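Local coordinates for protein Rik1-associated factor 1 (Schizosaccharomyces pombe, PDB 4O9D) that contributes, within the Clr4 methyltransferase complex, to establishing heterochromatin through ubiquitylation and lysine methylation of histone H3, with its WD40 propeller domain forming this chain, at residues Leu317-Thr322 against Phe351-Ser356; Met341-Pro346 against Ile382-Phe387; Gly358-Trp363 against Gln373-Met378. All coordinates share one frame; numbering follows the deposited sequence.

Contact 1 (Leu317-Thr322 against Phe351-Ser356)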
# COMPACT_ATOMS: atom_id res chain seq x y z
N LEU A 317 20.84 3.24 4.07
CA LEU A 317 20.16 4.06 5.06
C LEU A 317 19.63 3.17 6.17
O LEU A 317 18.61 2.50 5.99
CB LEU A 317 18.97 4.77 4.41
CG LEU A 317 19.18 5.40 3.03
CD1 LEU A 317 17.81 5.88 2.58
CD2 LEU A 317 20.20 6.55 3.06
N LYS A 318 20.31 3.19 7.32
CA LYS A 318 20.06 2.20 8.36
C LYS A 318 19.13 2.67 9.48
O LYS A 318 19.15 3.82 9.90
CB LYS A 318 21.39 1.79 8.98
CG LYS A 318 22.29 0.99 8.06
CD LYS A 318 23.70 0.85 8.66
CE LYS A 318 24.42 -0.37 8.06
NZ LYS A 318 25.81 -0.55 8.56
N HIS A 319 18.31 1.75 10.00
CA HIS A 319 17.62 2.03 11.26
C HIS A 319 18.31 1.28 12.39
O HIS A 319 19.22 0.48 12.16
CB HIS A 319 16.15 1.64 11.20
CG HIS A 319 15.28 2.67 10.53
ND1 HIS A 319 14.32 3.38 11.21
CD2 HIS A 319 15.27 3.12 9.26
CE1 HIS A 319 13.74 4.22 10.38
NE2 HIS A 319 14.29 4.08 9.19
N GLY A 320 17.84 1.50 13.60
CA GLY A 320 18.49 0.95 14.77
C GLY A 320 17.91 -0.36 15.24
O GLY A 320 17.11 -1.01 14.56
N LYS A 321 18.31 -0.77 16.44
CA LYS A 321 17.92 -2.06 16.97
C LYS A 321 16.42 -2.09 17.15
O LYS A 321 15.81 -1.09 17.48
CB LYS A 321 18.61 -2.33 18.32
CG LYS A 321 19.93 -1.57 18.54
CD LYS A 321 20.94 -1.80 17.42
CE LYS A 321 22.38 -1.85 17.96
NZ LYS A 321 22.74 -0.68 18.84
N THR A 322 15.83 -3.25 16.93
CA THR A 322 14.39 -3.41 16.94
C THR A 322 13.84 -3.15 18.34
O THR A 322 14.51 -3.43 19.33
CB THR A 322 14.01 -4.82 16.51
OG1 THR A 322 12.59 -4.99 16.56
CG2 THR A 322 14.69 -5.85 17.43
N PHE A 351 13.31 11.84 1.48
CA PHE A 351 12.87 10.46 1.58
C PHE A 351 12.61 10.17 3.06
O PHE A 351 13.33 10.67 3.94
CB PHE A 351 13.95 9.53 1.01
CG PHE A 351 13.57 8.05 0.99
CD1 PHE A 351 12.44 7.61 0.30
CD2 PHE A 351 14.39 7.11 1.60
CE1 PHE A 351 12.12 6.26 0.28
CE2 PHE A 351 14.10 5.75 1.56
CZ PHE A 351 12.95 5.32 0.89
N VAL A 352 11.56 9.41 3.34
CA VAL A 352 11.16 9.12 4.69
C VAL A 352 10.90 7.63 4.92
O VAL A 352 10.07 7.00 4.22
CB VAL A 352 9.87 9.91 5.07
CG1 VAL A 352 9.51 9.65 6.52
CG2 VAL A 352 10.06 11.39 4.80
N THR A 353 11.55 7.08 5.93
CA THR A 353 11.45 5.67 6.21
C THR A 353 11.15 5.41 7.68
O THR A 353 11.55 6.18 8.56
CB THR A 353 12.74 4.91 5.77
OG1 THR A 353 13.86 5.32 6.57
CG2 THR A 353 13.05 5.17 4.32
N GLY A 354 10.41 4.35 7.95
CA GLY A 354 10.05 4.00 9.31
C GLY A 354 10.31 2.54 9.57
O GLY A 354 9.89 1.67 8.78
N GLY A 355 10.99 2.26 10.68
CA GLY A 355 11.43 0.90 10.93
C GLY A 355 11.00 0.33 12.27
O GLY A 355 10.15 0.87 12.98
N SER A 356 11.59 -0.81 12.60
CA SER A 356 11.18 -1.53 13.80
C SER A 356 11.85 -0.99 15.05
O SER A 356 11.57 -1.48 16.15
CB SER A 356 11.41 -3.03 13.65
OG SER A 356 12.79 -3.35 13.57
O HOH W 1 15.93 2.92 5.80
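H319 and T322 face G355 and S356 where the chain leaves strand 315-318 and passes alongside the end of strand 351-354. The two segments run in similar directions, 21° apart end to end, and draw together along their length: the CA atoms of H319 and G355 are 6.3 Å apart, those of T322 and S356 4.9 Å. This is a β-propeller blade junction carrying the WD40 structural tetrad of histidine, threonine, aspartate and tryptophan. With CG anti to its carbonyl carbon (chi1 -81°), H319 swings its imidazole over to strand 351-354, where NE2 meets T353 OG1 in a nearly straight hydrogen bond of 2.9 Å (166°) at the ring edge. T353 OG1 also bonds to W363 NE1, while D357 OD1 grips the other ring nitrogen, H319 ND1, and D357 OD2 takes the backbone N of G320. Bonded through both nitrogens, the imidazole is fixed in its rotation. One of its faces rests on G355 in a CH-pi contact, with CA 4.2 Å from the ring centroid; the absence of a side chain at G355 lets the backbone come this close.

A water bonds to L317 O at 2.7 Å and lies in the plane of the imidazole at its edge, adding a longer contact to T353 OG1. At the strand end, L317 CD1 meets the edge of the F351 ring, 3.8 Å from F351 CD2; the plane of this ring is inclined to that of W344. Toward the loop the polar grip slackens, since the bond from T322 OG1 to S356 OG is weak and T322 OG1 is engaged more strongly by M324 N. There T322 CA lies 3.5 Å from S356 O, a CA-H...O contact.

Contact 2 (Met341-Pro346 against Ile382-Phe387)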
# COMPACT_ATOMS: atom_id res chain seq x y z
N MET A 341 7.64 1.44 6.33
CA MET A 341 7.26 2.72 5.77
C MET A 341 8.39 3.25 4.90
O MET A 341 9.52 3.33 5.35
CB MET A 341 6.99 3.73 6.89
CG MET A 341 6.96 5.17 6.39
SD MET A 341 6.77 6.38 7.71
CE MET A 341 6.43 7.81 6.73
N ALA A 342 8.09 3.62 3.65
CA ALA A 342 9.11 4.16 2.77
C ALA A 342 8.45 5.02 1.69
O ALA A 342 7.83 4.48 0.79
CB ALA A 342 9.93 3.03 2.13
N GLN A 343 8.58 6.34 1.81
CA GLN A 343 7.90 7.25 0.89
C GLN A 343 8.69 8.52 0.68
O GLN A 343 9.32 9.04 1.62
CB GLN A 343 6.51 7.66 1.44
CG GLN A 343 5.45 6.56 1.39
CD GLN A 343 4.03 7.10 1.56
OE1 GLN A 343 3.83 8.27 1.88
NE2 GLN A 343 3.04 6.23 1.34
N TRP A 344 8.62 9.03 -0.53
CA TRP A 344 9.10 10.37 -0.83
C TRP A 344 8.05 11.41 -0.48
O TRP A 344 6.85 11.25 -0.77
CB TRP A 344 9.50 10.47 -2.30
CG TRP A 344 10.64 9.51 -2.60
CD1 TRP A 344 10.54 8.18 -2.89
CD2 TRP A 344 12.04 9.82 -2.60
NE1 TRP A 344 11.80 7.64 -3.10
CE2 TRP A 344 12.73 8.63 -2.92
CE3 TRP A 344 12.78 10.99 -2.37
CZ2 TRP A 344 14.11 8.58 -3.00
CZ3 TRP A 344 14.16 10.94 -2.47
CH2 TRP A 344 14.81 9.74 -2.77
N GLN A 345 8.51 12.44 0.21
CA GLN A 345 7.70 13.61 0.52
C GLN A 345 6.97 14.08 -0.73
O GLN A 345 7.61 14.46 -1.71
CB GLN A 345 8.64 14.72 1.01
CG GLN A 345 8.09 16.13 0.82
CD GLN A 345 7.52 16.69 2.10
OE1 GLN A 345 8.26 17.02 3.02
NE2 GLN A 345 6.20 16.76 2.17
N PRO A 346 5.64 14.07 -0.71
CA PRO A 346 5.03 14.55 -1.95
C PRO A 346 5.42 16.00 -2.21
O PRO A 346 5.55 16.79 -1.26
CB PRO A 346 3.52 14.39 -1.69
CG PRO A 346 3.44 13.35 -0.61
CD PRO A 346 4.63 13.65 0.28
N ILE A 382 7.22 0.17 13.72
CA ILE A 382 6.31 0.82 12.78
C ILE A 382 5.62 -0.21 11.91
O ILE A 382 6.26 -1.12 11.38
CB ILE A 382 7.10 1.80 11.87
CG1 ILE A 382 7.73 2.92 12.71
CG2 ILE A 382 6.21 2.38 10.78
CD1 ILE A 382 6.70 3.74 13.47
N THR A 383 4.31 -0.08 11.72
CA THR A 383 3.60 -1.01 10.83
C THR A 383 3.14 -0.37 9.50
O THR A 383 2.90 -1.09 8.52
CB THR A 383 2.37 -1.68 11.50
OG1 THR A 383 1.46 -0.68 11.98
CG2 THR A 383 2.80 -2.57 12.66
N TYR A 384 3.03 0.96 9.47
CA TYR A 384 2.62 1.68 8.26
C TYR A 384 2.93 3.15 8.40
O TYR A 384 2.94 3.67 9.50
CB TYR A 384 1.10 1.55 8.02
CG TYR A 384 0.67 2.22 6.73
CD1 TYR A 384 0.72 1.52 5.53
CD2 TYR A 384 0.27 3.55 6.70
CE1 TYR A 384 0.35 2.09 4.34
CE2 TYR A 384 -0.09 4.15 5.47
CZ TYR A 384 -0.05 3.39 4.31
OH TYR A 384 -0.39 3.90 3.07
N GLY A 385 3.16 3.84 7.28
CA GLY A 385 3.27 5.28 7.29
C GLY A 385 3.00 5.84 5.91
O GLY A 385 3.45 5.28 4.91
N GLY A 386 2.28 6.96 5.83
CA GLY A 386 1.88 7.49 4.54
C GLY A 386 1.48 8.95 4.55
O GLY A 386 0.66 9.37 5.37
N PHE A 387 2.04 9.71 3.61
CA PHE A 387 1.65 11.10 3.38
C PHE A 387 0.37 11.18 2.58
O PHE A 387 0.10 10.33 1.73
CB PHE A 387 2.70 11.81 2.52
CG PHE A 387 3.98 12.13 3.24
CD1 PHE A 387 4.05 13.22 4.07
CD2 PHE A 387 5.11 11.36 3.05
CE1 PHE A 387 5.22 13.53 4.72
CE2 PHE A 387 6.30 11.67 3.69
CZ PHE A 387 6.34 12.75 4.53
O HOH W 2 5.29 3.50 3.07
O HOH W 3 0.37 7.44 1.42
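Q343 reaches across to F387, its carboxamide OE1 accepting the backbone N of F387 at 2.9 Å in a nearly straight bond (167° at the hydrogen), with the donor tilted 26° from the carbonyl plane. Beside it NE2 donates to a water that in turn bonds to F387 O, so the two ends of the amide hold one residue's N and O and cannot easily flip. G386 CA lies 3.4 Å from OE1. The F387 ring presents its edge to the same OE1 and one face to P346, whose CD sits 3.8 Å from the ring centroid in a CH-pi contact. M341, fully extended, lays SD against G385 CA at 3.7 Å, a glycine that lets the thioether pass close to the backbone. A second water links A342 N with G385 O.

Q345 CA lies over the F387 ring, while the side-chain amide of Q345 bonds to S16 OG and V17 N.

Strands 341-344 and 382-387 are the innermost strands of adjacent propeller blades, nearly parallel (12°), their axes 6.2 Å apart and bridged by side chains and water. Behind them stand strands 351-354 and 393-398: M341 and F387 both pack on V352 and L394, filling the wedge between the blades, while A342 and W344 face strand 292-297 of the preceding blade.

Contact 3 (Gly358-Trp363 against Gln373-Met378). With EDO (1,2-ethanediol), chain E.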
# COMPACT_ATOMS: atom_id res chain seq x y z
N GLY A 358 11.02 1.79 15.77
CA GLY A 358 9.97 2.73 16.09
C GLY A 358 10.24 4.16 15.63
O GLY A 358 9.48 5.08 15.94
N ILE A 359 11.31 4.37 14.87
CA ILE A 359 11.67 5.73 14.47
C ILE A 359 11.33 6.01 13.02
O ILE A 359 11.50 5.16 12.15
CB ILE A 359 13.19 6.00 14.65
CG1 ILE A 359 13.66 5.58 16.06
CG2 ILE A 359 13.52 7.48 14.40
CD1 ILE A 359 13.21 6.52 17.17
N VAL A 360 10.85 7.22 12.77
CA VAL A 360 10.69 7.73 11.41
C VAL A 360 11.90 8.61 11.11
O VAL A 360 12.11 9.61 11.78
CB VAL A 360 9.39 8.54 11.25
CG1 VAL A 360 9.30 9.16 9.86
CG2 VAL A 360 8.16 7.65 11.54
N LYS A 361 12.70 8.21 10.12
CA LYS A 361 13.93 8.92 9.79
C LYS A 361 13.75 9.67 8.48
O LYS A 361 13.04 9.19 7.57
CB LYS A 361 15.10 7.92 9.72
CG LYS A 361 15.51 7.40 11.11
CD LYS A 361 16.63 6.37 11.04
CE LYS A 361 17.12 6.03 12.46
NZ LYS A 361 17.73 7.24 13.11
N VAL A 362 14.35 10.87 8.41
CA VAL A 362 14.24 11.73 7.22
C VAL A 362 15.63 11.77 6.55
O VAL A 362 16.64 11.95 7.24
CB VAL A 362 13.77 13.17 7.57
CG1 VAL A 362 13.65 14.03 6.31
CG2 VAL A 362 12.43 13.16 8.34
N TRP A 363 15.66 11.57 5.22
CA TRP A 363 16.91 11.47 4.47
C TRP A 363 16.92 12.39 3.24
O TRP A 363 15.90 12.55 2.57
CB TRP A 363 17.12 10.04 3.97
CG TRP A 363 16.83 8.93 4.96
CD1 TRP A 363 15.63 8.33 5.18
CD2 TRP A 363 17.78 8.27 5.82
NE1 TRP A 363 15.76 7.33 6.14
CE2 TRP A 363 17.07 7.28 6.55
CE3 TRP A 363 19.16 8.43 6.05
CZ2 TRP A 363 17.68 6.45 7.49
CZ3 TRP A 363 19.78 7.60 6.99
CH2 TRP A 363 19.04 6.62 7.70
N GLN A 373 17.30 13.98 10.02
CA GLN A 373 16.78 14.03 11.39
C GLN A 373 15.82 12.89 11.64
O GLN A 373 15.31 12.29 10.70
CB GLN A 373 16.06 15.35 11.60
CG GLN A 373 14.74 15.43 10.83
CD GLN A 373 13.90 16.63 11.21
OE1 GLN A 373 14.41 17.74 11.34
NE2 GLN A 373 12.61 16.42 11.39
N ASN A 374 15.63 12.55 12.91
CA ASN A 374 14.55 11.68 13.33
C ASN A 374 13.30 12.54 13.39
O ASN A 374 13.30 13.58 14.03
CB ASN A 374 14.85 11.05 14.70
CG ASN A 374 15.97 10.01 14.64
OD1 ASN A 374 16.35 9.56 13.57
ND2 ASN A 374 16.47 9.60 15.80
N PHE A 375 12.25 12.13 12.67
CA PHE A 375 11.00 12.89 12.65
C PHE A 375 10.21 12.64 13.92
O PHE A 375 9.70 13.57 14.54
CB PHE A 375 10.13 12.52 11.45
CG PHE A 375 8.81 13.24 11.43
CD1 PHE A 375 8.76 14.59 11.13
CD2 PHE A 375 7.63 12.57 11.72
CE1 PHE A 375 7.53 15.26 11.13
CE2 PHE A 375 6.39 13.24 11.72
CZ PHE A 375 6.34 14.58 11.43
N THR A 376 10.09 11.37 14.28
CA THR A 376 9.34 11.03 15.47
C THR A 376 9.73 9.64 15.92
O THR A 376 10.47 8.96 15.22
CB THR A 376 7.81 11.11 15.22
OG1 THR A 376 7.12 11.00 16.46
CG2 THR A 376 7.32 10.01 14.24
N GLU A 377 9.31 9.29 17.13
CA GLU A 377 9.56 7.98 17.72
C GLU A 377 8.24 7.42 18.28
O GLU A 377 7.57 8.06 19.12
CB GLU A 377 10.59 8.05 18.84
CG GLU A 377 10.64 6.73 19.60
CD GLU A 377 11.79 6.61 20.56
OE1 GLU A 377 12.53 7.60 20.74
OE2 GLU A 377 11.95 5.52 21.13
N MET A 378 7.86 6.24 17.80
CA MET A 378 6.63 5.61 18.27
C MET A 378 6.98 4.52 19.30
O MET A 378 8.14 4.15 19.44
CB MET A 378 5.80 5.08 17.08
CG MET A 378 5.13 6.22 16.25
SD MET A 378 3.77 5.70 15.23
CE MET A 378 2.50 5.46 16.45
C1 EDO E . 17.82 12.83 15.44
O1 EDO E . 17.15 13.92 14.82
C2 EDO E . 19.33 13.08 15.50
O2 EDO E . 19.99 11.82 15.60
O HOH W 4 18.06 7.36 16.10
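K361 curls onto N374 by a bend at its last torsion (chi4 -64°), which folds NZ back from an otherwise extended chain; N374, its CG beside its own backbone N (chi1 -71°), turns OD1 to meet it. K361 NZ donates a 2.7 Å hydrogen bond to N374 OD1, and a water accepting from both NZ and N374 ND2 closes the group. On the same face I359 lays CG2 against the carboxamide carbon of N374 and CD1 against E377 CB at 3.5 Å. On the reverse face V360 CG1 and V362 CG2 pack against F375 CB, and the F375 ring goes on to meet Y406 edge-to-face.

The strands form an antiparallel hairpin with a β bulge: V360 lies opposite both F375 and T376, receiving F375 N at its O (2.7 Å) and giving its N to T376 O. V362 N bonds to Q373 O, and M378 N to G358 O (2.7 Å, 176°).

At the outer edge N374 N donates to an ethanediol, probably from the crystallisation liquor. The lysine is thus tied to a neutral amide and water, whereas E377 forms its salt bridge with K323; backbone bonds and apolar packing hold the hairpin, with the K361-N374 bond added on one face.

In the fold
From the N-terminal side, the chain leaves strand 315-318, the outermost of one blade, and enters the next at strand 341-344. Contact 1 closes this loop when strand 351-354 returns to residues 317-322. Contact 2 opens before that closure and ends at 382-387, so the two cross along the sequence. Contact 3 follows contact 1 in series and nests inside the span of contact 2, as a local hairpin. All three share the sheet of strands 341-344, 351-354, 359-363 and 371-377: contact 1 ties it to the preceding blade, contact 3 joins its third and fourth strands, and contact 2 fastens its inner strand to the following blade of the eight-bladed propeller.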